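Local structure of BexL (Amycolatopsis orientalis, 4XRW) at residues A[46-49]-A[53-56]; A[57-62]-A[67-72]; A[114-119]-A[124-129]; A[201-206]-A[318-323]; A[223-226]-A[230-233]. The protein is a di-domain aromatase/cyclase of a type II polyketide synthase that probably shapes the growing polyketide by cyclisation, aromatisation and dehydration during BE-7585A biosynthesis. All coordinates share one frame; numbering follows the deposited sequence.

BexL repeats one architecture within a single chain, a seven-stranded antiparallel sheet with a long helix, and the five contacts sample both copies, in keeping with a di-domain enzyme built from two helix-grip folds. Contacts 1, 2 and 3 belong to the first domain and follow one another along the chain. Contacts 1 and 2 share strand 54-59, their centres about 13 Å apart, and touch where Val55 and Phe56 pair with Trp72; contact 3 lies further across the same sheet. In the second domain, contact 5 is nested inside the loop closed by contact 4, and the two meet where strand 205-212 runs beside strand 217-225. Contacts 3 and 4 are about 47 Å apart between centres.

Contact 1: A[46-49]-A[53-56]; sequences NWPR and PTVF
Pro48 presses its ring against the backbone of Thr54 and Val55, and this is the tight part of a small contact that buries 180 Å² in all. The ring meets two successive carbonyl oxygens: Pro48 CB lies 3.5 Å from Thr54 O, and Pro48 CG lies 3.5 Å from Val55 O. Just behind the ring, Pro48 CA directs its hydrogen at Thr54 O, a CA-H...O contact with an angle of 131° at the hydrogen. No conventional hydrogen bond crosses between the segments, but Lys249 NZ, reaching over from the second domain, donates to both Pro48 O and Thr54 O and so ties the two backbones together.

Toward Trp47 the fit is looser. Its CB makes the closest side-chain approach, 3.9 Å from Thr54 CG2, while the indole extends past the threonine and anchors its NE1 on Val41 O. The Thr54 methyl reaches this spot because CG2 stands anti to the backbone N (chi1 to OG1 -57°). The same rotation sets OG1 beside that N, where it binds the sulfonate of a MES molecule, probably from the crystallisation liquor but consistent with a pocket here. The solvent side begins at Pro53, which is exposed and makes no contact with 46-49.

Val55 and Phe56 both pair with Trp72 as a classic beta bulge, the point at which the chain leaving helix 47-50 enters an outermost strand of the sheet. This passage from short helix to edge strand belongs to the helix-grip fold, in which a curved antiparallel sheet wraps round a long helix.

Contact 2: A[57-62]-A[67-72]; sequences VDHVER and ERIRIW
The His59 ring carries the methyl Ile69 CG2 over the centre of one face, a CH-pi contact with CG2 3.9 Å from the ring centroid and 13° off its normal. At the edge, His59 NE2 donates to Glu67 OE1 over 3.1 Å. The acceptor sits in the ring plane, yet the ring meets the carboxylate from above, the two planes standing 89° apart; Glu67 OE2 is meanwhile taken by Arg86. The Arg68 guanidinium has Val60 CG1 over one face and Glu61 OE2 at its edge, where Arg68 NH1 forms a salt bridge of 3.2 Å, again from above the carboxylate. A chain bent at chi3 (63°) brings that end back over Val60, and NE makes a further salt bridge to Glu100. In the Trp72 indole, Arg70 CG covers one face toward the rim and Asp58 OD1 lies 3.2 Å from Trp72 CZ3 at the edge.

These groups decorate the beta hairpin of strands 54-59 and 67-73, which pair antiparallel, with a classic beta bulge at Val60 and Glu61 that slips the register by one. There Val60 N and Glu61 N both donate to Arg68 O, from the same face of its plane, at 2.8 Å and 3.2 Å respectively. Val57, His59, Ile69 and Ile71 share one face, where Trp47 packs on Val57, Ile69 and Ile71, and Val57 CG1 nestles between the two isoleucines. On the other face a water accepts a weak bond from Arg70 NE and donates to Asp58 OD1, while Arg70 NH1 reaches Asn81.

Contact 3: A[114-119]-A[124-129]; sequences IVEPVS and KVRLLH
Ile114 opens the contact by exchanging two backbone hydrogen bonds with Arg126, and its side chain then leans over the same residue. Its CD1 lies above one face of the Arg126 guanidinium, toward the rim, 3.7 Å from Arg126 NH1, and is equally close to Leu128 CD1. Val115, next along, turns to the other face of the sheet, where its CG1 meets Val125 CG2 at 4.3 Å as helix 34-42 packs against both valines.

Glu116 pairs with Lys124 through another two backbone bonds and returns to the face of Ile114. With CG beside its own backbone N (chi1 -66°) and the chain extended beyond, the carboxylate lies where Glu116 OE2 takes a 2.9 Å salt bridge from Arg126 NH1. The donor comes from above the carboxylate plane. Glu116 OE1 serves Lys124 differently: the two side chains run side by side, and a water bridges OE1 to Lys124 NZ. Val118, past the strand, closes the hairpin end with CG1 3.6 Å from Lys124 CB.

Arg126 NE also holds Glu25 of the next strand, so the guanidinium lies between two carboxylates, which would probably favour its positive charge while linking three neighbouring strands.

Contact 4: A[201-206]-A[318-323]; sequences RLPHVS and LGFAKD
Phe320 is the whole of the helix's share in this contact, and three consecutive residues, Arg201 to Pro203, gather round its ring. Apolar contacts come first. The Pro203 and Phe320 side chains come from opposite directions, Pro203 CD only 3.3 Å from Phe320 CE2 and Pro203 CG 3.7 Å from the same carbon, a tight fit. The Leu202 side chain runs at a slant to that of Phe320, one methyl doing the work: Leu202 CD2 lies 3.8 Å from Phe320 CD2 and 3.9 Å from Phe320 CB, touching both ring and stem. Phe320 reaches out with CG beside its backbone N (chi1 -70°), which carries the ring off the helix toward the loop.

The polar element is a single carbonyl. Arg201 O is poised over one face of the Phe320 ring, 4.2 Å from Phe320 CG, and no hydrogen bond passes between the segments.

The backbone changes course here. The helix 198-201 ends, Leu202 being the first residue to leave helical angles, and a type I beta turn from Leu202 to Val205 follows, closed by a weak bond from Val205 N to Leu202 O.

This turn leads into strand 205-212, an outermost strand of the second domain's sheet, whereas Phe320 rides on the long helix 299-326. Phe191 of helix 185-193 touches Leu202 and Phe320 alike, and so joins turn, short helix and long helix.

Contact 5: A[223-226]-A[230-233]; sequences DTRA and SVHT
His232 stands across from Thr224, and its side chain can be followed outward from the strand. Its CB lies 3.7 Å from Thr224 OG1. Beyond it, with CG beside the backbone N (chi1 -59°), the imidazole swings along the hairpin toward Ala226. His232 ND1 lies 3.1 Å from a water that also sits, at a doubtfully short distance, beside Thr224 OG1. CE1, at the far end, comes 3.9 Å from Ala226 CB, which lies in the plane of the ring at its edge, so the methyl meets the rim of the imidazole.

Strands 217-225 and 231-241 form a beta hairpin of the second domain's sheet. Thr224 and His232 are its hydrogen-bonded pair here, with two bonds of 3.0 Å between Thr224 N and His232 O and between His232 N and Thr224 O. Ala226 N adds a nearly straight bond (174°) to Ser230 O beside the turn, where Ser230 OG is held by Asp228.

On the opposite face, Asp223 and Thr233 lie side by side, and Thr233 OG1 donates to Asp223 OD1 over 2.7 Å, arriving from above the carboxylate plane. Asp223 OD1 also lies 3.2 Å from Thr233 CG2. Arg225 runs alongside Val231 on this face, its CG 4.1 Å from Val231 CG1, while its backbone is hydrogen-bonded to His204, just ahead of the neighbouring strand 205-212.

Contact 1: A[46-49]-A[53-56]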
# COMPACT_ATOMS: atom_id res chain seq x y z
N ASN A 46 -0.20 3.42 8.05
CA ASN A 46 0.68 4.29 7.25
C ASN A 46 1.70 3.56 6.38
O ASN A 46 2.37 4.18 5.56
CB ASN A 46 1.45 5.25 8.14
CG ASN A 46 0.55 6.21 8.86
OD1 ASN A 46 -0.11 7.03 8.23
ND2 ASN A 46 0.51 6.11 10.19
N TRP A 47 1.86 2.27 6.57
CA TRP A 47 2.96 1.60 5.89
C TRP A 47 2.87 1.69 4.37
O TRP A 47 3.88 1.89 3.74
CB TRP A 47 3.05 0.15 6.31
CG TRP A 47 3.73 -0.06 7.66
CD1 TRP A 47 3.90 0.84 8.65
CD2 TRP A 47 4.32 -1.28 8.11
NE1 TRP A 47 4.57 0.25 9.72
CE2 TRP A 47 4.83 -1.05 9.41
CE3 TRP A 47 4.47 -2.55 7.54
CZ2 TRP A 47 5.45 -2.05 10.15
CZ3 TRP A 47 5.09 -3.53 8.26
CH2 TRP A 47 5.57 -3.28 9.56
N PRO A 48 1.65 1.54 3.80
CA PRO A 48 1.64 1.57 2.32
C PRO A 48 2.16 2.90 1.77
O PRO A 48 2.68 2.97 0.65
CB PRO A 48 0.17 1.32 1.97
CG PRO A 48 -0.29 0.40 3.12
CD PRO A 48 0.35 1.09 4.34
N ARG A 49 2.04 3.97 2.57
CA ARG A 49 2.49 5.27 2.09
C ARG A 49 3.98 5.47 2.17
O ARG A 49 4.54 6.27 1.43
CB ARG A 49 1.82 6.42 2.88
CG ARG A 49 0.35 6.25 3.15
CD ARG A 49 -0.18 7.40 4.01
NE ARG A 49 -1.63 7.37 4.09
CZ ARG A 49 -2.40 8.44 4.27
NH1 ARG A 49 -1.86 9.65 4.40
NH2 ARG A 49 -3.72 8.29 4.31
N PRO A 53 6.67 -1.41 -1.13
CA PRO A 53 6.13 -2.76 -1.35
C PRO A 53 4.86 -3.10 -0.58
O PRO A 53 4.19 -4.06 -0.96
CB PRO A 53 7.27 -3.68 -0.91
CG PRO A 53 8.51 -2.81 -0.97
CD PRO A 53 8.00 -1.46 -0.51
N THR A 54 4.56 -2.38 0.48
CA THR A 54 3.48 -2.79 1.39
C THR A 54 2.12 -2.45 0.78
O THR A 54 1.86 -1.31 0.39
CB THR A 54 3.61 -2.13 2.78
OG1 THR A 54 4.90 -2.45 3.35
CG2 THR A 54 2.55 -2.64 3.69
N VAL A 55 1.25 -3.44 0.73
CA VAL A 55 -0.13 -3.21 0.26
C VAL A 55 -1.10 -2.96 1.41
O VAL A 55 -1.98 -2.09 1.33
CB VAL A 55 -0.61 -4.38 -0.61
CG1 VAL A 55 -2.01 -4.13 -1.11
CG2 VAL A 55 0.37 -4.57 -1.80
N PHE A 56 -0.97 -3.71 2.50
CA PHE A 56 -1.87 -3.53 3.65
C PHE A 56 -1.28 -4.25 4.86
O PHE A 56 -0.55 -5.21 4.69
CB PHE A 56 -3.26 -4.07 3.33
CG PHE A 56 -4.28 -3.85 4.39
CD1 PHE A 56 -4.65 -2.56 4.73
CD2 PHE A 56 -4.92 -4.91 5.00
CE1 PHE A 56 -5.62 -2.35 5.70
CE2 PHE A 56 -5.88 -4.68 5.97
CZ PHE A 56 -6.21 -3.39 6.31

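Contact 2: A[57-62]-A[67-72]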
# COMPACT_ATOMS: atom_id res chain seq x y z
N VAL A 57 -1.63 -3.77 6.05
CA VAL A 57 -1.21 -4.39 7.28
C VAL A 57 -2.41 -4.48 8.18
O VAL A 57 -3.14 -3.50 8.33
CB VAL A 57 -0.10 -3.59 8.03
CG1 VAL A 57 0.45 -4.43 9.20
CG2 VAL A 57 1.02 -3.19 7.10
N ASP A 58 -2.68 -5.63 8.77
CA ASP A 58 -3.67 -5.54 9.88
C ASP A 58 -3.23 -6.37 11.05
O ASP A 58 -2.15 -6.98 11.02
CB ASP A 58 -5.08 -5.90 9.41
CG ASP A 58 -5.28 -7.36 9.15
OD1 ASP A 58 -4.28 -8.09 9.04
OD2 ASP A 58 -6.47 -7.78 9.06
N HIS A 59 -4.02 -6.33 12.11
CA HIS A 59 -3.60 -6.96 13.35
C HIS A 59 -4.14 -8.37 13.48
O HIS A 59 -5.28 -8.66 13.12
CB HIS A 59 -4.04 -6.13 14.54
CG HIS A 59 -3.12 -5.00 14.84
ND1 HIS A 59 -3.12 -3.83 14.12
CD2 HIS A 59 -2.18 -4.85 15.81
CE1 HIS A 59 -2.22 -3.01 14.62
NE2 HIS A 59 -1.63 -3.60 15.64
N VAL A 60 -3.29 -9.23 14.02
CA VAL A 60 -3.63 -10.59 14.40
C VAL A 60 -3.91 -10.64 15.91
O VAL A 60 -4.82 -11.33 16.37
CB VAL A 60 -2.51 -11.57 14.05
CG1 VAL A 60 -2.88 -12.98 14.47
CG2 VAL A 60 -2.20 -11.52 12.54
N GLU A 61 -3.13 -9.89 16.66
CA GLU A 61 -3.20 -9.84 18.12
C GLU A 61 -2.87 -8.43 18.53
O GLU A 61 -1.80 -7.92 18.20
CB GLU A 61 -2.20 -10.82 18.73
CG GLU A 61 -2.71 -11.84 19.70
CD GLU A 61 -1.61 -12.83 20.08
OE1 GLU A 61 -0.70 -12.43 20.85
OE2 GLU A 61 -1.62 -13.99 19.56
N ARG A 62 -3.78 -7.79 19.27
CA ARG A 62 -3.57 -6.42 19.73
C ARG A 62 -3.20 -6.43 21.21
O ARG A 62 -3.60 -7.35 21.94
CB ARG A 62 -4.82 -5.57 19.50
CG ARG A 62 -5.37 -5.65 18.08
CD ARG A 62 -6.70 -4.92 17.93
NE ARG A 62 -7.10 -4.83 16.54
CZ ARG A 62 -7.57 -5.85 15.82
NH1 ARG A 62 -7.71 -7.05 16.38
NH2 ARG A 62 -7.90 -5.67 14.56
N GLU A 67 2.28 -6.85 20.10
CA GLU A 67 1.25 -7.07 19.10
C GLU A 67 1.75 -8.01 18.01
O GLU A 67 2.95 -8.18 17.86
CB GLU A 67 0.83 -5.75 18.50
CG GLU A 67 1.91 -5.11 17.66
CD GLU A 67 1.48 -3.78 17.09
OE1 GLU A 67 0.61 -3.12 17.69
OE2 GLU A 67 2.03 -3.41 16.03
N ARG A 68 0.84 -8.63 17.28
CA ARG A 68 1.20 -9.38 16.09
C ARG A 68 0.43 -8.82 14.91
O ARG A 68 -0.78 -8.54 15.01
CB ARG A 68 0.89 -10.86 16.25
CG ARG A 68 1.67 -11.49 17.37
CD ARG A 68 1.16 -12.91 17.63
NE ARG A 68 1.39 -13.77 16.47
CZ ARG A 68 0.52 -14.66 16.00
NH1 ARG A 68 -0.66 -14.86 16.58
NH2 ARG A 68 0.84 -15.38 14.93
N ILE A 69 1.13 -8.64 13.79
CA ILE A 69 0.54 -8.03 12.61
C ILE A 69 0.77 -8.95 11.42
O ILE A 69 1.67 -9.80 11.43
CB ILE A 69 1.12 -6.60 12.30
CG1 ILE A 69 2.67 -6.66 12.15
CG2 ILE A 69 0.69 -5.64 13.36
CD1 ILE A 69 3.29 -5.38 11.68
N ARG A 70 -0.12 -8.80 10.45
CA ARG A 70 -0.08 -9.51 9.18
C ARG A 70 0.13 -8.47 8.10
O ARG A 70 -0.62 -7.50 8.00
CB ARG A 70 -1.37 -10.32 8.91
CG ARG A 70 -1.20 -11.18 7.68
CD ARG A 70 -2.38 -12.10 7.40
NE ARG A 70 -2.68 -12.96 8.54
CZ ARG A 70 -2.09 -14.12 8.78
NH1 ARG A 70 -1.15 -14.60 7.96
NH2 ARG A 70 -2.43 -14.81 9.87
N ILE A 71 1.19 -8.68 7.33
CA ILE A 71 1.66 -7.74 6.32
C ILE A 71 1.44 -8.39 4.96
O ILE A 71 1.86 -9.53 4.73
CB ILE A 71 3.13 -7.42 6.49
CG1 ILE A 71 3.41 -6.78 7.85
CG2 ILE A 71 3.61 -6.52 5.39
CD1 ILE A 71 4.79 -7.12 8.38
N TRP A 72 0.77 -7.67 4.06
CA TRP A 72 0.69 -8.06 2.66
C TRP A 72 1.59 -7.09 1.84
O TRP A 72 1.48 -5.86 1.95
CB TRP A 72 -0.76 -8.00 2.13
CG TRP A 72 -1.71 -9.00 2.66
CD1 TRP A 72 -2.12 -10.19 2.08
CD2 TRP A 72 -2.41 -8.90 3.88
NE1 TRP A 72 -3.03 -10.81 2.87
CE2 TRP A 72 -3.21 -10.05 3.99
CE3 TRP A 72 -2.46 -7.95 4.88
CZ2 TRP A 72 -4.04 -10.26 5.07
CZ3 TRP A 72 -3.28 -8.17 5.97
CH2 TRP A 72 -4.06 -9.32 6.05
O HOH W 1 -5.25 -10.97 9.57

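Contact 3: A[114-119]-A[124-129]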
# COMPACT_ATOMS: atom_id res chain seq x y z
N ILE A 114 14.90 2.63 15.55
CA ILE A 114 15.21 3.58 16.61
C ILE A 114 15.21 4.94 15.94
O ILE A 114 15.95 5.15 14.98
CB ILE A 114 16.57 3.32 17.29
CG1 ILE A 114 16.68 1.89 17.83
CG2 ILE A 114 16.77 4.29 18.45
CD1 ILE A 114 18.12 1.44 18.09
N VAL A 115 14.36 5.85 16.39
CA VAL A 115 14.26 7.15 15.79
C VAL A 115 14.77 8.20 16.78
O VAL A 115 14.28 8.30 17.90
CB VAL A 115 12.84 7.47 15.38
CG1 VAL A 115 12.82 8.75 14.58
CG2 VAL A 115 12.28 6.30 14.54
N GLU A 116 15.78 8.96 16.36
CA GLU A 116 16.48 9.92 17.24
C GLU A 116 16.31 11.35 16.71
O GLU A 116 16.49 11.61 15.52
CB GLU A 116 17.97 9.55 17.34
CG GLU A 116 18.21 8.20 18.06
CD GLU A 116 19.66 7.71 18.02
OE1 GLU A 116 20.47 8.30 17.28
OE2 GLU A 116 19.97 6.72 18.73
N PRO A 117 15.91 12.28 17.60
CA PRO A 117 15.84 13.66 17.11
C PRO A 117 17.25 14.22 16.95
O PRO A 117 18.07 14.03 17.86
CB PRO A 117 15.04 14.38 18.20
CG PRO A 117 15.40 13.63 19.45
CD PRO A 117 15.68 12.20 19.05
N VAL A 118 17.56 14.84 15.82
CA VAL A 118 18.86 15.51 15.71
C VAL A 118 18.62 17.02 15.58
O VAL A 118 19.49 17.81 15.89
CB VAL A 118 19.72 14.95 14.54
CG1 VAL A 118 19.75 13.41 14.57
CG2 VAL A 118 19.26 15.47 13.21
N SER A 119 17.43 17.40 15.12
CA SER A 119 16.93 18.77 15.29
C SER A 119 15.41 18.71 15.42
O SER A 119 14.85 17.64 15.62
CB SER A 119 17.34 19.68 14.14
OG SER A 119 16.61 19.39 12.96
N LYS A 124 17.22 11.20 12.77
CA LYS A 124 18.05 10.08 12.38
C LYS A 124 17.28 8.79 12.62
O LYS A 124 16.82 8.54 13.74
CB LYS A 124 19.36 10.07 13.17
CG LYS A 124 20.33 9.00 12.72
CD LYS A 124 21.53 8.94 13.66
CE LYS A 124 22.50 7.84 13.27
NZ LYS A 124 23.67 7.76 14.19
N VAL A 125 17.14 8.00 11.57
CA VAL A 125 16.43 6.72 11.64
C VAL A 125 17.45 5.62 11.53
O VAL A 125 18.17 5.53 10.55
CB VAL A 125 15.39 6.59 10.55
CG1 VAL A 125 14.68 5.22 10.64
CG2 VAL A 125 14.39 7.73 10.67
N ARG A 126 17.52 4.81 12.58
CA ARG A 126 18.39 3.65 12.64
C ARG A 126 17.59 2.37 12.49
O ARG A 126 16.56 2.20 13.16
CB ARG A 126 19.12 3.64 13.97
CG ARG A 126 19.89 4.93 14.24
CD ARG A 126 20.38 4.93 15.65
NE ARG A 126 21.14 3.74 15.99
CZ ARG A 126 21.33 3.32 17.23
NH1 ARG A 126 20.83 4.01 18.24
NH2 ARG A 126 22.03 2.20 17.46
N LEU A 127 18.08 1.48 11.64
CA LEU A 127 17.42 0.21 11.39
C LEU A 127 18.41 -0.89 11.68
O LEU A 127 19.42 -1.03 10.97
CB LEU A 127 16.91 0.15 9.95
CG LEU A 127 16.34 -1.17 9.45
CD1 LEU A 127 15.19 -1.64 10.30
CD2 LEU A 127 15.93 -1.04 7.97
N LEU A 128 18.15 -1.65 12.73
CA LEU A 128 19.01 -2.74 13.16
C LEU A 128 18.42 -4.08 12.80
O LEU A 128 17.19 -4.23 12.87
CB LEU A 128 19.21 -2.70 14.65
CG LEU A 128 20.04 -1.54 15.22
CD1 LEU A 128 19.36 -0.19 15.01
CD2 LEU A 128 20.26 -1.81 16.71
N HIS A 129 19.27 -5.05 12.47
CA HIS A 129 18.82 -6.43 12.29
C HIS A 129 19.68 -7.37 13.08
O HIS A 129 20.88 -7.12 13.29
CB HIS A 129 18.82 -6.82 10.82
CG HIS A 129 17.74 -6.17 10.01
ND1 HIS A 129 17.90 -4.95 9.40
CD2 HIS A 129 16.48 -6.57 9.73
CE1 HIS A 129 16.79 -4.62 8.78
NE2 HIS A 129 15.91 -5.59 8.96
O HOH W 2 22.95 7.47 16.80

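Contact 4: A[201-206]-A[318-323]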
# COMPACT_ATOMS: atom_id res chain seq x y z
N ARG A 201 -18.70 -6.07 -17.91
CA ARG A 201 -19.61 -5.34 -16.99
C ARG A 201 -19.34 -3.85 -16.87
O ARG A 201 -20.21 -3.12 -16.39
CB ARG A 201 -19.57 -5.95 -15.59
CG ARG A 201 -20.05 -7.37 -15.52
CD ARG A 201 -19.84 -7.96 -14.18
NE ARG A 201 -20.59 -9.20 -14.04
CZ ARG A 201 -20.78 -9.86 -12.90
NH1 ARG A 201 -20.26 -9.42 -11.76
NH2 ARG A 201 -21.51 -10.95 -12.89
N LEU A 202 -18.16 -3.39 -17.29
CA LEU A 202 -17.81 -2.00 -17.19
C LEU A 202 -17.42 -1.42 -18.55
O LEU A 202 -16.67 -2.04 -19.30
CB LEU A 202 -16.67 -1.78 -16.19
CG LEU A 202 -16.91 -2.23 -14.75
CD1 LEU A 202 -15.62 -2.05 -13.96
CD2 LEU A 202 -18.03 -1.49 -14.05
N PRO A 203 -17.96 -0.25 -18.89
CA PRO A 203 -17.76 0.18 -20.29
C PRO A 203 -16.33 0.67 -20.61
O PRO A 203 -15.93 0.66 -21.77
CB PRO A 203 -18.76 1.33 -20.46
CG PRO A 203 -19.15 1.75 -19.08
CD PRO A 203 -18.97 0.57 -18.19
N HIS A 204 -15.60 1.10 -19.60
CA HIS A 204 -14.26 1.65 -19.82
C HIS A 204 -13.16 0.54 -19.83
O HIS A 204 -12.00 0.81 -20.15
CB HIS A 204 -13.96 2.73 -18.76
CG HIS A 204 -14.24 2.33 -17.33
ND1 HIS A 204 -13.24 1.97 -16.45
CD2 HIS A 204 -15.40 2.26 -16.61
CE1 HIS A 204 -13.76 1.68 -15.27
NE2 HIS A 204 -15.07 1.86 -15.34
N VAL A 205 -13.55 -0.69 -19.54
CA VAL A 205 -12.60 -1.83 -19.44
C VAL A 205 -12.67 -2.74 -20.66
O VAL A 205 -13.70 -3.34 -20.96
CB VAL A 205 -12.89 -2.66 -18.16
CG1 VAL A 205 -11.93 -3.88 -18.06
CG2 VAL A 205 -12.77 -1.78 -16.96
N SER A 206 -11.58 -2.82 -21.42
CA SER A 206 -11.58 -3.64 -22.64
C SER A 206 -11.04 -5.04 -22.46
O SER A 206 -11.35 -5.93 -23.24
CB SER A 206 -10.77 -2.95 -23.75
OG SER A 206 -9.48 -2.73 -23.27
N LEU A 318 -19.14 2.11 -8.85
CA LEU A 318 -20.13 2.00 -7.82
C LEU A 318 -21.57 1.99 -8.42
O LEU A 318 -22.41 1.23 -7.95
CB LEU A 318 -20.00 3.14 -6.83
CG LEU A 318 -18.73 3.05 -5.98
CD1 LEU A 318 -18.48 4.38 -5.28
CD2 LEU A 318 -18.84 1.88 -5.01
N GLY A 319 -21.78 2.80 -9.45
CA GLY A 319 -23.09 2.86 -10.12
C GLY A 319 -23.47 1.55 -10.77
O GLY A 319 -24.62 1.09 -10.65
N PHE A 320 -22.52 0.92 -11.46
CA PHE A 320 -22.75 -0.38 -12.08
C PHE A 320 -22.84 -1.48 -11.06
O PHE A 320 -23.59 -2.43 -11.24
CB PHE A 320 -21.69 -0.69 -13.14
CG PHE A 320 -21.82 0.17 -14.38
CD1 PHE A 320 -22.98 0.13 -15.16
CD2 PHE A 320 -20.81 1.03 -14.75
CE1 PHE A 320 -23.12 0.97 -16.28
CE2 PHE A 320 -20.93 1.87 -15.86
CZ PHE A 320 -22.08 1.83 -16.63
N ALA A 321 -22.13 -1.35 -9.94
CA ALA A 321 -22.28 -2.29 -8.85
C ALA A 321 -23.69 -2.20 -8.25
O ALA A 321 -24.30 -3.23 -7.95
CB ALA A 321 -21.23 -2.04 -7.76
N LYS A 322 -24.18 -0.98 -8.06
CA LYS A 322 -25.54 -0.74 -7.58
C LYS A 322 -26.55 -1.39 -8.53
O LYS A 322 -27.43 -2.17 -8.10
CB LYS A 322 -25.81 0.76 -7.46
CG LYS A 322 -27.17 1.11 -6.87
CD LYS A 322 -27.29 2.62 -6.74
CE LYS A 322 -28.72 3.04 -6.58
NZ LYS A 322 -29.22 2.62 -5.29
N ASP A 323 -26.42 -1.08 -9.82
CA ASP A 323 -27.36 -1.59 -10.82
C ASP A 323 -27.38 -3.12 -10.80
O ASP A 323 -28.42 -3.75 -10.91
CB ASP A 323 -26.98 -1.12 -12.22
CG ASP A 323 -27.33 0.34 -12.50
OD1 ASP A 323 -28.02 1.01 -11.69
OD2 ASP A 323 -26.92 0.82 -13.60

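Contact 5: A[223-226]-A[230-233]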
# COMPACT_ATOMS: atom_id res chain seq x y z
N ASP A 223 -6.88 -3.41 -19.01
CA ASP A 223 -6.86 -2.48 -20.11
C ASP A 223 -8.06 -1.58 -20.06
O ASP A 223 -9.21 -2.06 -19.98
CB ASP A 223 -6.88 -3.23 -21.43
CG ASP A 223 -5.55 -3.82 -21.80
OD1 ASP A 223 -4.58 -3.77 -20.99
OD2 ASP A 223 -5.48 -4.36 -22.91
N THR A 224 -7.81 -0.28 -20.08
CA THR A 224 -8.89 0.69 -20.00
C THR A 224 -8.76 1.74 -21.10
O THR A 224 -7.68 1.93 -21.64
CB THR A 224 -8.89 1.41 -18.69
OG1 THR A 224 -7.59 1.98 -18.47
CG2 THR A 224 -9.20 0.44 -17.58
N ARG A 225 -9.87 2.41 -21.40
CA ARG A 225 -9.83 3.59 -22.25
C ARG A 225 -10.29 4.77 -21.43
O ARG A 225 -11.35 4.73 -20.82
CB ARG A 225 -10.73 3.42 -23.47
CG ARG A 225 -10.74 4.70 -24.32
CD ARG A 225 -11.76 4.65 -25.43
NE ARG A 225 -11.17 4.22 -26.69
CZ ARG A 225 -11.57 3.17 -27.40
NH1 ARG A 225 -12.57 2.40 -26.98
NH2 ARG A 225 -10.97 2.89 -28.55
N ALA A 226 -9.51 5.85 -21.47
CA ALA A 226 -9.80 7.03 -20.67
C ALA A 226 -10.65 8.01 -21.47
O ALA A 226 -10.87 7.84 -22.67
CB ALA A 226 -8.50 7.68 -20.22
N SER A 230 -7.03 8.25 -24.59
CA SER A 230 -5.81 7.51 -24.34
C SER A 230 -6.21 6.16 -23.79
O SER A 230 -7.28 6.03 -23.18
CB SER A 230 -4.90 8.24 -23.36
OG SER A 230 -5.57 8.42 -22.14
N VAL A 231 -5.35 5.17 -23.98
CA VAL A 231 -5.61 3.84 -23.46
C VAL A 231 -4.46 3.40 -22.55
O VAL A 231 -3.33 3.88 -22.66
CB VAL A 231 -5.82 2.82 -24.59
CG1 VAL A 231 -7.08 3.15 -25.38
CG2 VAL A 231 -4.61 2.74 -25.52
N HIS A 232 -4.77 2.50 -21.64
CA HIS A 232 -3.84 2.13 -20.58
C HIS A 232 -3.87 0.65 -20.25
O HIS A 232 -4.87 -0.04 -20.47
CB HIS A 232 -4.14 2.93 -19.33
CG HIS A 232 -4.05 4.40 -19.55
ND1 HIS A 232 -5.16 5.20 -19.68
CD2 HIS A 232 -2.98 5.21 -19.70
CE1 HIS A 232 -4.78 6.45 -19.87
NE2 HIS A 232 -3.46 6.48 -19.90
N THR A 233 -2.74 0.16 -19.76
CA THR A 233 -2.62 -1.17 -19.19
C THR A 233 -1.97 -0.97 -17.81
O THR A 233 -0.87 -0.45 -17.72
CB THR A 233 -1.79 -2.13 -20.04
OG1 THR A 233 -2.38 -2.24 -21.35
CG2 THR A 233 -1.77 -3.49 -19.40
O HOH W 3 -7.90 4.49 -18.39